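Local coordinates for protein lysozyme, putative (Bacillus anthracis, PDB 2WAG) that probably hydrolyses the glycan strands of bacterial cell-wall peptidoglycan as a family GH25 lysozyme, with retention of anomeric configuration, at residues G26-E34 against K58-M68. Residues are numbered along the deposited sequence; the frame is centred on the assembly and turned at random. Where two conformers were deposited one is given.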
ATOM      1  N   GLY A  26      -1.607 -14.383  -4.586  1.00 11.16           N
ATOM      2  CA  GLY A  26      -1.214 -15.543  -5.399  1.00 12.59           C
ATOM      3  C   GLY A  26      -1.357 -16.860  -4.658  1.00 12.90           C
ATOM      4  O   GLY A  26      -2.194 -17.003  -3.763  1.00 13.04           O
ATOM      5  N   ASP A  27      -0.555 -17.836  -5.064  1.00 13.87           N
ATOM      6  CA  ASP A  27      -0.575 -19.181  -4.505  0.50 14.75           C
ATOM      7  C   ASP A  27       0.158 -19.181  -3.163  1.00 14.96           C
ATOM      8  O   ASP A  27       1.368 -18.973  -3.107  1.00 17.68           O
ATOM      9  CB  ASP A  27       0.118 -20.128  -5.495  0.50 15.73           C
ATOM     10  CG  ASP A  27      -0.124 -21.594  -5.187  0.50 17.09           C
ATOM     11  OD1 ASP A  27      -0.891 -21.915  -4.260  0.50 19.42           O
ATOM     12  OD2 ASP A  27       0.455 -22.444  -5.898  0.50 19.39           O
ATOM     13  N   ILE A  28      -0.573 -19.424  -2.092  1.00 13.41           N
ATOM     14  CA  ILE A  28       0.011 -19.395  -0.768  0.50 13.17           C
ATOM     15  C   ILE A  28       0.316 -20.794  -0.273  1.00 13.15           C
ATOM     16  O   ILE A  28      -0.516 -21.700  -0.373  1.00 13.37           O
ATOM     17  CB  ILE A  28      -0.936 -18.713   0.211  0.50 12.61           C
ATOM     18  CG1 ILE A  28      -1.096 -17.240  -0.159  0.50 13.45           C
ATOM     19  CG2 ILE A  28      -0.443 -18.880   1.641  0.50 12.29           C
ATOM     20  CD1 ILE A  28      -2.344 -16.654   0.390  0.50 13.64           C
ATOM     21  N   ASP A  29       1.527 -20.968   0.249  1.00 13.25           N
ATOM     22  CA  ASP A  29       1.923 -22.215   0.867  1.00 13.43           C
ATOM     23  C   ASP A  29       1.581 -22.068   2.352  1.00 12.20           C
ATOM     24  O   ASP A  29       2.347 -21.493   3.132  1.00 12.03           O
ATOM     25  CB  ASP A  29       3.425 -22.442   0.676  1.00 14.57           C
ATOM     26  CG  ASP A  29       3.906 -23.758   1.276  1.00 17.92           C
ATOM     27  OD1 ASP A  29       3.221 -24.334   2.137  1.00 19.09           O
ATOM     28  OD2 ASP A  29       4.993 -24.230   0.863  1.00 23.63           O
ATOM     29  N   TRP A  30       0.412 -22.564   2.735  1.00 11.30           N
ATOM     30  CA  TRP A  30      -0.084 -22.347   4.092  1.00 10.38           C
ATOM     31  C   TRP A  30       0.764 -23.062   5.129  1.00 10.80           C
ATOM     32  O   TRP A  30       0.970 -22.546   6.230  1.00 11.05           O
ATOM     33  CB  TRP A  30      -1.564 -22.759   4.196  1.00 11.18           C
ATOM     34  CG  TRP A  30      -2.424 -21.774   3.459  1.00 10.34           C
ATOM     35  CD1 TRP A  30      -2.924 -21.876   2.192  1.00 12.11           C
ATOM     36  CD2 TRP A  30      -2.804 -20.484   3.936  1.00 10.04           C
ATOM     37  NE1 TRP A  30      -3.619 -20.726   1.867  1.00 11.86           N
ATOM     38  CE2 TRP A  30      -3.565 -19.862   2.928  1.00 10.56           C
ATOM     39  CE3 TRP A  30      -2.570 -19.794   5.127  1.00 11.30           C
ATOM     40  CZ2 TRP A  30      -4.091 -18.572   3.078  1.00 10.57           C
ATOM     41  CZ3 TRP A  30      -3.091 -18.518   5.273  1.00 11.59           C
ATOM     42  CH2 TRP A  30      -3.842 -17.920   4.259  1.00 12.30           C
ATOM     43  N   ARG A  31       1.296 -24.227   4.777  1.00 12.04           N
ATOM     44  CA  ARG A  31       2.168 -24.930   5.711  0.50 12.21           C
ATOM     45  C   ARG A  31       3.439 -24.121   5.998  1.00 11.88           C
ATOM     46  O   ARG A  31       3.957 -24.130   7.114  1.00 11.63           O
ATOM     47  CB  ARG A  31       2.500 -26.342   5.211  0.50 13.25           C
ATOM     48  CG  ARG A  31       2.459 -26.528   3.695  0.50 16.78           C
ATOM     49  CD  ARG A  31       1.042 -26.833   3.146  0.50 20.01           C
ATOM     50  NE  ARG A  31       0.457 -25.717   2.403  0.50 19.41           N
ATOM     51  CZ  ARG A  31      -0.644 -25.788   1.643  1.00 19.32           C
ATOM     52  NH1 ARG A  31      -1.340 -26.918   1.556  1.00 26.77           N
ATOM     53  NH2 ARG A  31      -1.086 -24.704   1.026  1.00 17.99           N
ATOM     54  N   GLU A  32       3.938 -23.412   4.992  1.00 11.42           N
ATOM     55  CA  GLU A  32       5.110 -22.581   5.180  1.00 11.61           C
ATOM     56  C   GLU A  32       4.831 -21.371   6.064  1.00 10.79           C
ATOM     57  O   GLU A  32       5.669 -20.980   6.893  1.00 11.18           O
ATOM     58  CB  GLU A  32       5.699 -22.155   3.840  1.00 13.41           C
ATOM     59  CG  GLU A  32       7.140 -21.690   3.959  1.00 16.37           C
ATOM     60  CD  GLU A  32       8.131 -22.800   4.353  1.00 20.16           C
ATOM     61  OE1 GLU A  32       7.792 -23.995   4.322  1.00 22.22           O
ATOM     62  OE2 GLU A  32       9.275 -22.462   4.712  1.00 25.53           O
ATOM     63  N   LEU A  33       3.644 -20.774   5.923  1.00 10.27           N
ATOM     64  CA  LEU A  33       3.265 -19.693   6.849  1.00 10.10           C
ATOM     65  C   LEU A  33       3.145 -20.201   8.276  1.00  9.85           C
ATOM     66  O   LEU A  33       3.564 -19.531   9.237  1.00 10.03           O
ATOM     67  CB  LEU A  33       1.970 -18.981   6.426  1.00 10.15           C
ATOM     68  CG  LEU A  33       2.053 -18.139   5.152  1.00 10.77           C
ATOM     69  CD1 LEU A  33       0.664 -17.592   4.777  1.00 10.86           C
ATOM     70  CD2 LEU A  33       3.056 -17.001   5.306  1.00 12.20           C
ATOM     71  N   GLU A  34       2.547 -21.377   8.429  1.00  9.57           N
ATOM     72  CA  GLU A  34       2.419 -21.973   9.749  1.00  9.79           C
ATOM     73  C   GLU A  34       3.801 -22.158  10.403  1.00  9.33           C
ATOM     74  O   GLU A  34       3.973 -21.907  11.590  1.00  9.93           O
ATOM     75  CB  GLU A  34       1.674 -23.302   9.637  1.00 10.32           C
ATOM     76  CG  GLU A  34       1.532 -24.048  10.944  1.00 12.59           C
ATOM     77  CD  GLU A  34       0.727 -25.311  10.798  1.00 13.77           C
ATOM     78  OE1 GLU A  34       0.928 -26.064   9.832  1.00 15.53           O
ATOM     79  OE2 GLU A  34      -0.138 -25.531  11.664  1.00 20.10           O
ATOM     80  N   LYS A  58      -9.974 -22.185  -2.331  1.00 12.09           N
ATOM     81  CA  LYS A  58      -8.685 -22.865  -2.199  1.00 13.04           C
ATOM     82  C   LYS A  58      -7.982 -22.456  -0.901  1.00 12.02           C
ATOM     83  O   LYS A  58      -7.467 -23.306  -0.163  1.00 12.34           O
ATOM     84  CB  LYS A  58      -7.810 -22.568  -3.429  1.00 15.69           C
ATOM     85  CG  LYS A  58      -6.338 -22.958  -3.299  1.00 19.48           C
ATOM     86  CD  LYS A  58      -5.536 -22.670  -4.574  1.00 25.30           C
ATOM     87  CE  LYS A  58      -5.344 -21.178  -4.818  1.00 28.12           C
ATOM     88  NZ  LYS A  58      -4.083 -20.930  -5.585  1.00 31.70           N
ATOM     89  N   ASN A  59      -7.954 -21.151  -0.619  1.00 10.74           N
ATOM     90  CA  ASN A  59      -7.294 -20.687   0.593  1.00 10.31           C
ATOM     91  C   ASN A  59      -7.991 -21.202   1.844  1.00  9.57           C
ATOM     92  O   ASN A  59      -7.343 -21.607   2.811  1.00 10.23           O
ATOM     93  CB  ASN A  59      -7.228 -19.167   0.635  1.00 10.30           C
ATOM     94  CG  ASN A  59      -6.101 -18.599  -0.217  1.00  9.84           C
ATOM     95  OD1 ASN A  59      -5.049 -19.229  -0.375  1.00 11.66           O
ATOM     96  ND2 ASN A  59      -6.313 -17.402  -0.757  1.00  9.97           N
ATOM     97  N   TRP A  60      -9.322 -21.173   1.836  1.00 10.63           N
ATOM     98  CA  TRP A  60     -10.055 -21.654   3.000  1.00 10.79           C
ATOM     99  C   TRP A  60      -9.742 -23.120   3.270  1.00 11.76           C
ATOM    100  O   TRP A  60      -9.432 -23.506   4.396  1.00 12.15           O
ATOM    101  CB  TRP A  60     -11.553 -21.460   2.762  1.00 11.12           C
ATOM    102  CG  TRP A  60     -12.432 -21.903   3.891  1.00 11.16           C
ATOM    103  CD1 TRP A  60     -13.123 -23.072   3.973  1.00 13.59           C
ATOM    104  CD2 TRP A  60     -12.744 -21.163   5.078  1.00 11.94           C
ATOM    105  NE1 TRP A  60     -13.834 -23.120   5.143  1.00 14.21           N
ATOM    106  CE2 TRP A  60     -13.633 -21.957   5.840  1.00 12.86           C
ATOM    107  CE3 TRP A  60     -12.356 -19.916   5.577  1.00 13.38           C
ATOM    108  CZ2 TRP A  60     -14.134 -21.547   7.081  1.00 15.80           C
ATOM    109  CZ3 TRP A  60     -12.861 -19.499   6.809  1.00 14.72           C
ATOM    110  CH2 TRP A  60     -13.741 -20.315   7.548  1.00 16.53           C
ATOM    111  N   THR A  61      -9.799 -23.930   2.226  1.00 12.32           N
ATOM    112  CA  THR A  61      -9.530 -25.352   2.394  1.00 13.98           C
ATOM    113  C   THR A  61      -8.096 -25.557   2.889  1.00 13.33           C
ATOM    114  O   THR A  61      -7.850 -26.285   3.851  1.00 13.79           O
ATOM    115  CB  THR A  61      -9.718 -26.084   1.070  1.00 14.57           C
ATOM    116  OG1 THR A  61     -11.090 -25.965   0.669  1.00 17.01           O
ATOM    117  CG2 THR A  61      -9.336 -27.555   1.220  1.00 16.63           C
ATOM    118  N   ASN A  62      -7.136 -24.909   2.246  1.00 12.59           N
ATOM    119  CA  ASN A  62      -5.739 -25.205   2.575  1.00 12.75           C
ATOM    120  C   ASN A  62      -5.354 -24.652   3.937  1.00 11.95           C
ATOM    121  O   ASN A  62      -4.640 -25.312   4.709  1.00 12.70           O
ATOM    122  CB  ASN A  62      -4.791 -24.680   1.500  1.00 13.25           C
ATOM    123  CG  ASN A  62      -4.930 -25.439   0.185  1.00 14.99           C
ATOM    124  OD1 ASN A  62      -5.484 -26.540   0.164  1.00 18.45           O
ATOM    125  ND2 ASN A  62      -4.430 -24.864  -0.909  1.00 17.26           N
ATOM    126  N   ALA A  63      -5.828 -23.450   4.266  1.00 11.19           N
ATOM    127  CA  ALA A  63      -5.457 -22.884   5.556  1.00 11.03           C
ATOM    128  C   ALA A  63      -6.050 -23.710   6.690  1.00 11.23           C
ATOM    129  O   ALA A  63      -5.432 -23.909   7.722  1.00 11.55           O
ATOM    130  CB  ALA A  63      -5.900 -21.425   5.652  1.00 10.80           C
ATOM    131  N   ASN A  64      -7.255 -24.225   6.483  1.00 11.80           N
ATOM    132  CA  ASN A  64      -7.922 -25.006   7.523  1.00 12.12           C
ATOM    133  C   ASN A  64      -7.289 -26.374   7.755  1.00 13.53           C
ATOM    134  O   ASN A  64      -7.567 -26.998   8.778  1.00 15.16           O
ATOM    135  CB  ASN A  64      -9.436 -25.125   7.262  1.00 12.62           C
ATOM    136  CG  ASN A  64     -10.188 -23.888   7.712  1.00 12.03           C
ATOM    137  OD1 ASN A  64     -10.648 -23.075   6.891  1.00 17.24           O
ATOM    138  ND2 ASN A  64     -10.289 -23.715   8.994  1.00 14.44           N
ATOM    139  N   LYS A  65      -6.446 -26.825   6.827  1.00 13.96           N
ATOM    140  CA  LYS A  65      -5.691 -28.081   7.042  1.00 14.70           C
ATOM    141  C   LYS A  65      -4.555 -27.900   8.043  1.00 14.19           C
ATOM    142  O   LYS A  65      -4.027 -28.884   8.575  1.00 15.92           O
ATOM    143  CB  LYS A  65      -5.138 -28.637   5.728  1.00 15.26           C
ATOM    144  CG  LYS A  65      -6.205 -29.203   4.810  1.00 18.61           C
ATOM    145  CD  LYS A  65      -5.637 -29.635   3.469  1.00 25.02           C
ATOM    146  CE  LYS A  65      -6.763 -30.099   2.547  1.00 27.87           C
ATOM    147  NZ  LYS A  65      -6.283 -30.814   1.333  1.00 31.64           N
ATOM    148  N   THR A  66      -4.147 -26.654   8.269  1.00 13.02           N
ATOM    149  CA  THR A  66      -3.088 -26.361   9.232  1.00 12.32           C
ATOM    150  C   THR A  66      -3.680 -26.234  10.634  1.00 12.35           C
ATOM    151  O   THR A  66      -4.900 -26.383  10.822  1.00 14.08           O
ATOM    152  CB  THR A  66      -2.336 -25.040   8.882  1.00 11.55           C
ATOM    153  OG1 THR A  66      -3.147 -23.909   9.224  1.00 11.06           O
ATOM    154  CG2 THR A  66      -1.924 -24.981   7.394  1.00 13.03           C
ATOM    155  N   SER A  67      -2.837 -25.898  11.604  1.00 12.66           N
ATOM    156  CA  SER A  67      -3.237 -25.633  12.982  0.50 12.75           C
ATOM    157  C   SER A  67      -3.618 -24.165  13.212  1.00 12.01           C
ATOM    158  O   SER A  67      -3.923 -23.782  14.333  1.00 13.43           O
ATOM    159  CB  SER A  67      -2.087 -26.004  13.930  0.50 13.14           C
ATOM    160  OG  SER A  67      -0.991 -25.115  13.767  0.50 14.49           O
ATOM    161  N   MET A  68      -3.539 -23.347  12.165  0.50 10.41           N
ATOM    162  CA  MET A  68      -3.835 -21.917  12.314  0.50  9.32           C
ATOM    163  C   MET A  68      -5.307 -21.685  12.571  0.50  9.35           C
ATOM    164  O   MET A  68      -6.144 -22.447  12.092  0.50  9.85           O
ATOM    165  CB  MET A  68      -3.442 -21.135  11.051  0.50  9.22           C
ATOM    166  CG  MET A  68      -1.915 -21.204  10.724  0.50  7.89           C
ATOM    167  SD  MET A  68      -1.392 -20.613   9.077  0.50  9.72           S
ATOM    168  CE  MET A  68      -1.874 -18.903   9.315  0.50  8.69           C
TER
HETATM  169  O   HOH W   1      -4.328 -15.880  -2.307  1.00 12.95           O
HETATM  170  O   HOH W   2      -3.519 -19.430  -2.593  1.00 15.71           O
HETATM  171  O   HOH W   3      -3.224 -22.151  -1.024  1.00 18.94           O
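N59 OD1 is gripped by two donors: the indole NE1 of W30, 3.1 Å away, and water 2, which also accepts from the backbone N of I28. The indole bond is moderately bent (N-H...O 151°). It leaves in the plane of the W30 ring, whereas the N59 amide stands nearly perpendicular to that ring, at 79°. Water 1 links the other amide atom, N59 ND2, to G26 O, so both amide atoms reach the 26-28 backbone through water, which together with the indole bond favours this orientation of the amide. One face of W30 receives A63 CB, 3.7 Å from the centroid of the six-membered ring in a CH-pi contact; I28 CG2 lies over the opposite face, leaving the indole sandwiched between methyl groups. N62 CB meets W30 CD1 obliquely at 3.4 Å, and M68 SD lies at the ring edge by CE3. From the last residue of helix 30-34, E34 extends its side chain toward S67, with CG anti to the backbone N (chi1 177°), and OE2 accepts from S67 N at 2.7 Å, above the carboxylate plane. T66 OG1 accepts from M68 N in an ST turn that shapes this corner. The short helix 30-34 thus packs beside helix 56-64 on the outside of the TIM-barrel-like sheet, with W30, N59, A63 and M68 resting on strand 40-47 and I28 on strand 17-21.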